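Local coordinates for protein seryl-tRNA synthetase (Pyrococcus horikoshii, PDB 2DQ0) that charges tRNA(Ser), and probably also tRNA(Sec), with serine using ATP, as a homodimeric class II aminoacyl-tRNA synthetase with a long coiled-coil arm, at residues L334-R339 with E419-E424; A360-Q365 with I414-E419. All blocks are in the same frame, centred on the assembly; numbering follows the deposited sequence.

Interaction 1. Residues L334-R339 with E419-E424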
ATOM      1  N   LEU A 334      -8.892  -8.343 -24.907  1.00 53.57           N
ATOM      2  CA  LEU A 334      -8.527  -6.939 -24.844  1.00 50.90           C
ATOM      3  C   LEU A 334      -8.017  -6.487 -26.221  1.00 54.14           C
ATOM      4  O   LEU A 334      -7.669  -5.315 -26.417  1.00 49.04           O
ATOM      5  CB  LEU A 334      -7.440  -6.752 -23.783  1.00 45.75           C
ATOM      6  CG  LEU A 334      -7.812  -6.075 -22.467  1.00 43.26           C
ATOM      7  CD1 LEU A 334      -9.284  -6.071 -22.287  1.00 37.02           C
ATOM      8  CD2 LEU A 334      -7.123  -6.760 -21.317  1.00 35.55           C
ATOM      9  N   GLU A 335      -7.978  -7.434 -27.161  1.00 53.45           N
ATOM     10  CA  GLU A 335      -7.534  -7.186 -28.533  1.00 51.59           C
ATOM     11  C   GLU A 335      -6.125  -6.586 -28.560  1.00 51.24           C
ATOM     12  O   GLU A 335      -5.873  -5.568 -29.224  1.00 47.71           O
ATOM     13  CB  GLU A 335      -8.511  -6.238 -29.245  1.00 53.29           C
ATOM     14  CG  GLU A 335      -9.976  -6.676 -29.250  1.00 62.63           C
ATOM     15  CD  GLU A 335     -10.911  -5.611 -29.826  1.00 77.73           C
ATOM     16  OE1 GLU A 335     -12.093  -5.530 -29.400  1.00 79.63           O
ATOM     17  OE2 GLU A 335     -10.465  -4.849 -30.716  1.00 86.56           O
ATOM     18  N   ILE A 336      -5.206  -7.219 -27.837  1.00 44.28           N
ATOM     19  CA  ILE A 336      -3.832  -6.735 -27.794  1.00 44.91           C
ATOM     20  C   ILE A 336      -2.876  -7.740 -28.424  1.00 45.67           C
ATOM     21  O   ILE A 336      -2.628  -8.816 -27.870  1.00 45.51           O
ATOM     22  CB  ILE A 336      -3.361  -6.441 -26.342  1.00 44.61           C
ATOM     23  CG1 ILE A 336      -4.288  -5.406 -25.686  1.00 47.14           C
ATOM     24  CG2 ILE A 336      -1.931  -5.884 -26.368  1.00 42.92           C
ATOM     25  CD1 ILE A 336      -4.251  -4.006 -26.340  1.00 44.26           C
ATOM     26  N   PRO A 337      -2.319  -7.398 -29.592  1.00 42.05           N
ATOM     27  CA  PRO A 337      -1.395  -8.335 -30.234  1.00 45.53           C
ATOM     28  C   PRO A 337      -0.158  -8.534 -29.344  1.00 42.20           C
ATOM     29  O   PRO A 337       0.285  -7.621 -28.658  1.00 43.36           O
ATOM     30  CB  PRO A 337      -1.119  -7.680 -31.593  1.00 39.35           C
ATOM     31  CG  PRO A 337      -1.227  -6.202 -31.285  1.00 52.36           C
ATOM     32  CD  PRO A 337      -2.401  -6.115 -30.318  1.00 49.49           C
ATOM     33  N   TYR A 338       0.384  -9.743 -29.348  1.00 46.23           N
ATOM     34  CA  TYR A 338       1.511 -10.063 -28.487  1.00 46.06           C
ATOM     35  C   TYR A 338       2.257 -11.279 -29.007  1.00 51.50           C
ATOM     36  O   TYR A 338       1.885 -11.893 -30.011  1.00 57.24           O
ATOM     37  CB  TYR A 338       0.988 -10.373 -27.075  1.00 38.98           C
ATOM     38  CG  TYR A 338       0.143 -11.647 -26.984  1.00 35.51           C
ATOM     39  CD1 TYR A 338       0.745 -12.900 -26.889  1.00 38.56           C
ATOM     40  CD2 TYR A 338      -1.257 -11.597 -27.037  1.00 40.75           C
ATOM     41  CE1 TYR A 338      -0.014 -14.079 -26.854  1.00 43.15           C
ATOM     42  CE2 TYR A 338      -2.035 -12.777 -27.004  1.00 37.87           C
ATOM     43  CZ  TYR A 338      -1.403 -14.014 -26.917  1.00 50.71           C
ATOM     44  OH  TYR A 338      -2.144 -15.182 -26.932  1.00 46.19           O
ATOM     45  N   ARG A 339       3.311 -11.622 -28.291  1.00 44.69           N
ATOM     46  CA  ARG A 339       4.112 -12.781 -28.608  1.00 49.00           C
ATOM     47  C   ARG A 339       4.493 -13.321 -27.218  1.00 50.34           C
ATOM     48  O   ARG A 339       4.746 -12.540 -26.304  1.00 54.38           O
ATOM     49  CB  ARG A 339       5.358 -12.361 -29.412  1.00 49.61           C
ATOM     50  CG  ARG A 339       6.396 -11.595 -28.610  1.00 43.90           C
ATOM     51  CD  ARG A 339       7.618 -11.203 -29.409  1.00 43.02           C
ATOM     52  NE  ARG A 339       8.678 -10.831 -28.480  1.00 50.02           N
ATOM     53  CZ  ARG A 339       9.975 -10.824 -28.766  1.00 53.84           C
ATOM     54  NH1 ARG A 339      10.857 -10.482 -27.835  1.00 37.21           N
ATOM     55  NH2 ARG A 339      10.391 -11.161 -29.979  1.00 63.27           N
ATOM     56  N   GLU A 419      -1.723   2.508 -26.445  1.00 41.73           N
ATOM     57  CA  GLU A 419      -0.911   2.476 -27.634  1.00 45.95           C
ATOM     58  C   GLU A 419      -1.486   1.639 -28.761  1.00 45.48           C
ATOM     59  O   GLU A 419      -1.323   1.989 -29.912  1.00 46.80           O
ATOM     60  CB  GLU A 419       0.532   2.058 -27.287  1.00 43.80           C
ATOM     61  CG  GLU A 419       1.335   3.226 -26.678  1.00 37.41           C
ATOM     62  CD  GLU A 419       2.841   2.970 -26.484  1.00 48.20           C
ATOM     63  OE1 GLU A 419       3.435   2.136 -27.216  1.00 42.87           O
ATOM     64  OE2 GLU A 419       3.443   3.645 -25.604  1.00 53.58           O
ATOM     65  N   ASN A 420      -2.206   0.575 -28.438  1.00 48.28           N
ATOM     66  CA  ASN A 420      -2.765  -0.291 -29.472  1.00 39.73           C
ATOM     67  C   ASN A 420      -4.132   0.099 -30.014  1.00 48.62           C
ATOM     68  O   ASN A 420      -4.505  -0.335 -31.108  1.00 53.99           O
ATOM     69  CB  ASN A 420      -2.827  -1.727 -28.965  1.00 34.59           C
ATOM     70  CG  ASN A 420      -1.496  -2.432 -29.070  1.00 41.44           C
ATOM     71  OD1 ASN A 420      -0.999  -2.673 -30.168  1.00 51.68           O
ATOM     72  ND2 ASN A 420      -0.902  -2.760 -27.927  1.00 39.22           N
ATOM     73  N   HIS A 421      -4.885   0.908 -29.272  1.00 42.43           N
ATOM     74  CA  HIS A 421      -6.212   1.294 -29.731  1.00 39.86           C
ATOM     75  C   HIS A 421      -6.366   2.798 -29.962  1.00 44.64           C
ATOM     76  O   HIS A 421      -7.496   3.320 -29.954  1.00 41.08           O
ATOM     77  CB  HIS A 421      -7.291   0.816 -28.747  1.00 36.25           C
ATOM     78  CG  HIS A 421      -7.335  -0.669 -28.552  1.00 47.47           C
ATOM     79  ND1 HIS A 421      -7.707  -1.543 -29.547  1.00 52.02           N
ATOM     80  CD2 HIS A 421      -7.095  -1.432 -27.460  1.00 58.16           C
ATOM     81  CE1 HIS A 421      -7.702  -2.778 -29.079  1.00 49.84           C
ATOM     82  NE2 HIS A 421      -7.334  -2.739 -27.814  1.00 56.68           N
ATOM     83  N   GLN A 422      -5.244   3.489 -30.165  1.00 33.96           N
ATOM     84  CA  GLN A 422      -5.282   4.928 -30.422  1.00 39.82           C
ATOM     85  C   GLN A 422      -5.608   5.202 -31.891  1.00 46.33           C
ATOM     86  O   GLN A 422      -5.379   4.367 -32.753  1.00 43.70           O
ATOM     87  CB  GLN A 422      -3.931   5.561 -30.134  1.00 37.26           C
ATOM     88  CG  GLN A 422      -2.844   5.072 -31.070  1.00 33.79           C
ATOM     89  CD  GLN A 422      -1.521   5.727 -30.775  1.00 46.83           C
ATOM     90  OE1 GLN A 422      -1.383   6.944 -30.900  1.00 51.49           O
ATOM     91  NE2 GLN A 422      -0.535   4.925 -30.368  1.00 39.44           N
ATOM     92  N   GLU A 423      -6.131   6.390 -32.153  1.00 48.31           N
ATOM     93  CA  GLU A 423      -6.471   6.823 -33.489  1.00 54.69           C
ATOM     94  C   GLU A 423      -5.567   8.035 -33.722  1.00 57.95           C
ATOM     95  O   GLU A 423      -4.865   8.459 -32.790  1.00 59.96           O
ATOM     96  CB  GLU A 423      -7.964   7.181 -33.553  1.00 53.27           C
ATOM     97  CG  GLU A 423      -8.886   5.947 -33.580  1.00 53.39           C
ATOM     98  CD  GLU A 423     -10.379   6.276 -33.366  1.00 65.90           C
ATOM     99  OE1 GLU A 423     -10.710   7.444 -33.035  1.00 63.51           O
ATOM    100  OE2 GLU A 423     -11.224   5.357 -33.517  1.00 59.76           O
ATOM    101  N   GLU A 424      -5.564   8.586 -34.937  1.00 53.56           N
ATOM    102  CA  GLU A 424      -4.685   9.718 -35.239  1.00 53.86           C
ATOM    103  C   GLU A 424      -4.844  10.899 -34.313  1.00 51.62           C
ATOM    104  O   GLU A 424      -3.857  11.539 -33.931  1.00 50.16           O
ATOM    105  CB  GLU A 424      -4.905  10.253 -36.644  1.00 64.81           C
ATOM    106  CG  GLU A 424      -4.755   9.273 -37.777  1.00 85.76           C
ATOM    107  CD  GLU A 424      -4.852   9.973 -39.127  1.00 88.14           C
ATOM    108  OE1 GLU A 424      -4.004  10.857 -39.390  1.00 85.42           O
ATOM    109  OE2 GLU A 424      -5.773   9.648 -39.911  1.00 86.05           O
TER

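Interaction 2. Residues A360-Q365 with I414-E419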
ATOM      1  N   ALA A 360       3.595  -7.594 -25.100  1.00 42.57           N
ATOM      2  CA  ALA A 360       2.639  -6.965 -26.018  1.00 40.23           C
ATOM      3  C   ALA A 360       3.334  -6.059 -26.969  1.00 40.92           C
ATOM      4  O   ALA A 360       4.335  -5.441 -26.632  1.00 45.50           O
ATOM      5  CB  ALA A 360       1.603  -6.156 -25.270  1.00 24.25           C
ATOM      6  N   TRP A 361       2.785  -5.991 -28.168  1.00 45.26           N
ATOM      7  CA  TRP A 361       3.303  -5.119 -29.191  1.00 40.51           C
ATOM      8  C   TRP A 361       2.867  -3.713 -28.757  1.00 42.92           C
ATOM      9  O   TRP A 361       1.707  -3.490 -28.422  1.00 45.44           O
ATOM     10  CB  TRP A 361       2.688  -5.471 -30.556  1.00 35.95           C
ATOM     11  CG  TRP A 361       3.127  -4.487 -31.583  1.00 36.03           C
ATOM     12  CD1 TRP A 361       2.350  -3.568 -32.232  1.00 37.20           C
ATOM     13  CD2 TRP A 361       4.477  -4.225 -31.975  1.00 33.43           C
ATOM     14  NE1 TRP A 361       3.135  -2.740 -33.004  1.00 39.40           N
ATOM     15  CE2 TRP A 361       4.448  -3.121 -32.865  1.00 44.84           C
ATOM     16  CE3 TRP A 361       5.709  -4.812 -31.661  1.00 30.15           C
ATOM     17  CZ2 TRP A 361       5.614  -2.589 -33.448  1.00 41.43           C
ATOM     18  CZ3 TRP A 361       6.866  -4.291 -32.236  1.00 35.60           C
ATOM     19  CH2 TRP A 361       6.808  -3.187 -33.123  1.00 43.24           C
ATOM     20  N   MET A 362       3.793  -2.767 -28.746  1.00 42.39           N
ATOM     21  CA  MET A 362       3.459  -1.414 -28.342  1.00 37.98           C
ATOM     22  C   MET A 362       3.659  -0.495 -29.538  1.00 43.20           C
ATOM     23  O   MET A 362       4.751   0.026 -29.784  1.00 44.97           O
ATOM     24  CB  MET A 362       4.345  -0.989 -27.159  1.00 46.19           C
ATOM     25  CG  MET A 362       4.215  -1.890 -25.919  1.00 42.31           C
ATOM     26  SD  MET A 362       2.570  -1.793 -25.082  1.00 43.39           S
ATOM     27  CE  MET A 362       2.949  -2.605 -23.522  1.00 37.04           C
ATOM     28  N   PRO A 363       2.590  -0.285 -30.310  1.00 44.64           N
ATOM     29  CA  PRO A 363       2.662   0.574 -31.494  1.00 44.08           C
ATOM     30  C   PRO A 363       3.535   1.829 -31.362  1.00 48.59           C
ATOM     31  O   PRO A 363       4.361   2.098 -32.226  1.00 56.63           O
ATOM     32  CB  PRO A 363       1.197   0.890 -31.768  1.00 42.70           C
ATOM     33  CG  PRO A 363       0.507  -0.394 -31.336  1.00 46.61           C
ATOM     34  CD  PRO A 363       1.209  -0.730 -30.049  1.00 40.05           C
ATOM     35  N   GLY A 364       3.349   2.588 -30.285  1.00 53.33           N
ATOM     36  CA  GLY A 364       4.122   3.802 -30.079  1.00 47.23           C
ATOM     37  C   GLY A 364       5.607   3.580 -29.854  1.00 47.19           C
ATOM     38  O   GLY A 364       6.441   4.269 -30.423  1.00 50.30           O
ATOM     39  N   GLN A 365       5.948   2.622 -29.011  1.00 46.44           N
ATOM     40  CA  GLN A 365       7.340   2.319 -28.733  1.00 45.26           C
ATOM     41  C   GLN A 365       8.002   1.605 -29.906  1.00 49.62           C
ATOM     42  O   GLN A 365       9.227   1.617 -30.042  1.00 48.16           O
ATOM     43  CB  GLN A 365       7.444   1.406 -27.522  1.00 45.24           C
ATOM     44  CG  GLN A 365       7.309   2.089 -26.174  1.00 56.83           C
ATOM     45  CD  GLN A 365       7.518   1.104 -25.045  1.00 53.84           C
ATOM     46  OE1 GLN A 365       8.416   0.265 -25.102  1.00 47.36           O
ATOM     47  NE2 GLN A 365       6.691   1.192 -24.021  1.00 59.22           N
ATOM     48  N   ILE A 414      -2.843  -0.828 -19.328  1.00 37.40           N
ATOM     49  CA  ILE A 414      -3.320   0.472 -19.724  1.00 38.02           C
ATOM     50  C   ILE A 414      -2.424   1.025 -20.826  1.00 44.84           C
ATOM     51  O   ILE A 414      -2.928   1.611 -21.777  1.00 45.03           O
ATOM     52  CB  ILE A 414      -3.380   1.438 -18.493  1.00 43.64           C
ATOM     53  CG1 ILE A 414      -4.593   1.086 -17.627  1.00 33.90           C
ATOM     54  CG2 ILE A 414      -3.459   2.906 -18.937  1.00 30.44           C
ATOM     55  CD1 ILE A 414      -4.715   1.958 -16.391  1.00 28.75           C
ATOM     56  N   VAL A 415      -1.104   0.836 -20.720  1.00 46.69           N
ATOM     57  CA  VAL A 415      -0.234   1.348 -21.776  1.00 50.24           C
ATOM     58  C   VAL A 415      -0.554   0.571 -23.052  1.00 47.15           C
ATOM     59  O   VAL A 415      -0.777   1.175 -24.110  1.00 43.96           O
ATOM     60  CB  VAL A 415       1.319   1.238 -21.462  1.00 46.01           C
ATOM     61  CG1 VAL A 415       1.650   1.928 -20.172  1.00 45.10           C
ATOM     62  CG2 VAL A 415       1.750  -0.179 -21.394  1.00 54.72           C
ATOM     63  N   ALA A 416      -0.626  -0.755 -22.950  1.00 37.63           N
ATOM     64  CA  ALA A 416      -0.918  -1.543 -24.137  1.00 39.64           C
ATOM     65  C   ALA A 416      -2.224  -1.104 -24.800  1.00 44.02           C
ATOM     66  O   ALA A 416      -2.291  -1.004 -26.032  1.00 46.29           O
ATOM     67  CB  ALA A 416      -0.954  -3.031 -23.811  1.00 29.88           C
ATOM     68  N   ILE A 417      -3.249  -0.810 -23.998  1.00 43.67           N
ATOM     69  CA  ILE A 417      -4.529  -0.402 -24.562  1.00 42.42           C
ATOM     70  C   ILE A 417      -4.450   0.967 -25.206  1.00 45.45           C
ATOM     71  O   ILE A 417      -5.003   1.170 -26.285  1.00 52.29           O
ATOM     72  CB  ILE A 417      -5.660  -0.437 -23.496  1.00 46.50           C
ATOM     73  CG1 ILE A 417      -5.952  -1.897 -23.134  1.00 45.04           C
ATOM     74  CG2 ILE A 417      -6.925   0.278 -24.005  1.00 25.70           C
ATOM     75  CD1 ILE A 417      -7.002  -2.074 -22.076  1.00 43.19           C
ATOM     76  N   LEU A 418      -3.748   1.899 -24.572  1.00 44.56           N
ATOM     77  CA  LEU A 418      -3.630   3.248 -25.134  1.00 45.58           C
ATOM     78  C   LEU A 418      -2.835   3.227 -26.441  1.00 47.42           C
ATOM     79  O   LEU A 418      -3.221   3.848 -27.431  1.00 44.25           O
ATOM     80  CB  LEU A 418      -2.947   4.209 -24.147  1.00 36.75           C
ATOM     81  CG  LEU A 418      -3.671   4.585 -22.849  1.00 43.79           C
ATOM     82  CD1 LEU A 418      -2.829   5.531 -21.997  1.00 26.86           C
ATOM     83  CD2 LEU A 418      -4.982   5.248 -23.217  1.00 35.65           C
ATOM     84  N   GLU A 419      -1.723   2.508 -26.445  1.00 41.73           N
ATOM     85  CA  GLU A 419      -0.911   2.476 -27.634  1.00 45.95           C
ATOM     86  C   GLU A 419      -1.486   1.639 -28.761  1.00 45.48           C
ATOM     87  O   GLU A 419      -1.323   1.989 -29.912  1.00 46.80           O
ATOM     88  CB  GLU A 419       0.532   2.058 -27.287  1.00 43.80           C
ATOM     89  CG  GLU A 419       1.335   3.226 -26.678  1.00 37.41           C
ATOM     90  CD  GLU A 419       2.841   2.970 -26.484  1.00 48.20           C
ATOM     91  OE1 GLU A 419       3.435   2.136 -27.216  1.00 42.87           O
ATOM     92  OE2 GLU A 419       3.443   3.645 -25.604  1.00 53.58           O
TER

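Interaction 1. Residues L334-R339 with E419-E424
With chi1 at -60°, His-421 sets its imidazole beside its own backbone N, anti to the carbonyl carbon, and Ile-336 places CG1 likewise (chi1 -58°); the ring and the CD1 methyl thereby meet, CD1 lying 3.6 Å from His-421 NE2. This joins two helix ends in the class II catalytic core: Glu-335 closes helix 316-333 in a Schellman motif just before strand 338-342, while His-421 is the first residue to leave helical phi/psi at the end of helix 410-420. The imidazole donates its NE2-H to Leu-334 O at 2.9 Å, at the end of helix 316-333. The acceptor sits at the ring edge, nearly in the ring plane, and the N-H also lies in the carbonyl plane, pointing almost straight back along Leu-334 C=O. That directed bond helps set the ring's orientation. Glu-335 adds its CB at the edge, 3.6 Å from His-421 CE1, and turns its carboxylate almost perpendicular to the imidazole. Its OE2 stays 4.5 Å from His-421 ND1, too far for a direct salt bridge, though its charge may still polarise the ring.

One residue back, Asn-420 lays its amide against Ile-336 and Pro-337, the nitrogen toward the first and the oxygen toward the second. The nitrogen's polar partners are Trp-361 O on strand 354-362 and Ala-416 O in its own helix, so this buried NH2 is bonded while its flank packs on aliphatic carbon: Asn-420 ND2 rests 3.6 Å from Ile-336 CG2, and Asn-420 OD1 lies 3.7 Å from Pro-337 CG.

Interaction 2. Residues A360-Q365 with I414-E419
Met-362 and Glu-419 reach across this contact from its two sides, the thioether to the helix at Ala-416 and the carboxylate into the turn that follows the strand. The methionine chain bends at chi2 (-68°), which lays its sulfur over the helix backbone, SD 3.6 Å from Ala-416 CA, and carries the terminal methyl toward the N-terminal side of the helix to meet Val-415 obliquely, Met-362 CE 3.4 Å from Val-415 CG2. The same methyl also touches Ala-416 CB. Two residues earlier in the strand, Ala-360 faces the helix directly, and Ala-360 CB lies 4.3 Å from Ala-416 CB; contact between two such small side chains is consistent with the close approach of strand to helix, local axes 8.2 Å apart and inclined at 50°.

Glu-419 runs out extended beyond CG and delivers OE1 to the backbone of the 363-365 turn. Gln-365 N donates to OE1 at 3.1 Å, coming from above the carboxylate plane, while Gly-364 N lies at a like distance from the same oxygen. The other oxygen, OE2, accepts from the backbone N of His-162, so the buried carboxylate is held at both ends and ties the turn to the start of helix 162-168. Pro-363 packs its ring against the end of the helix, CB 3.3 Å from Glu-419 O. The Gln-365 amide is turned steeply to the carboxylate, 74° between planes, and its oxygen goes instead to Arg-369.

In the class II fold, helix 410-420 thus lies against strand 354-362, which pairs antiparallel with 338-342 and 367-376 in the core sheet, with helices 162-168 and 190-209 packed on its other residues, Leu-418 and Ile-414.

Interactions 1 and 2 lie about 6 Å apart, centre to centre, and share Glu-419 and helix 410-420, which meets successive neighbours of one sheet: strand 338-342 through its preceding loop, then strand 354-362. Along the chain the order is 334-339, 360-365, 414-419, 419-424, so interaction 2 is nested inside the loop that interaction 1 closes. Direct bridges join them: Pro-337 O to Trp-361 N at 3.0 Å, a probable hydrogen bond, and Ile-336 CD1 packed 3.6 Å from Ala-416 O. Together they anchor the end of the helix to the catalytic core's sheet, whose next strand, 367-376, carries the predicted ATP-binding residue Val-371.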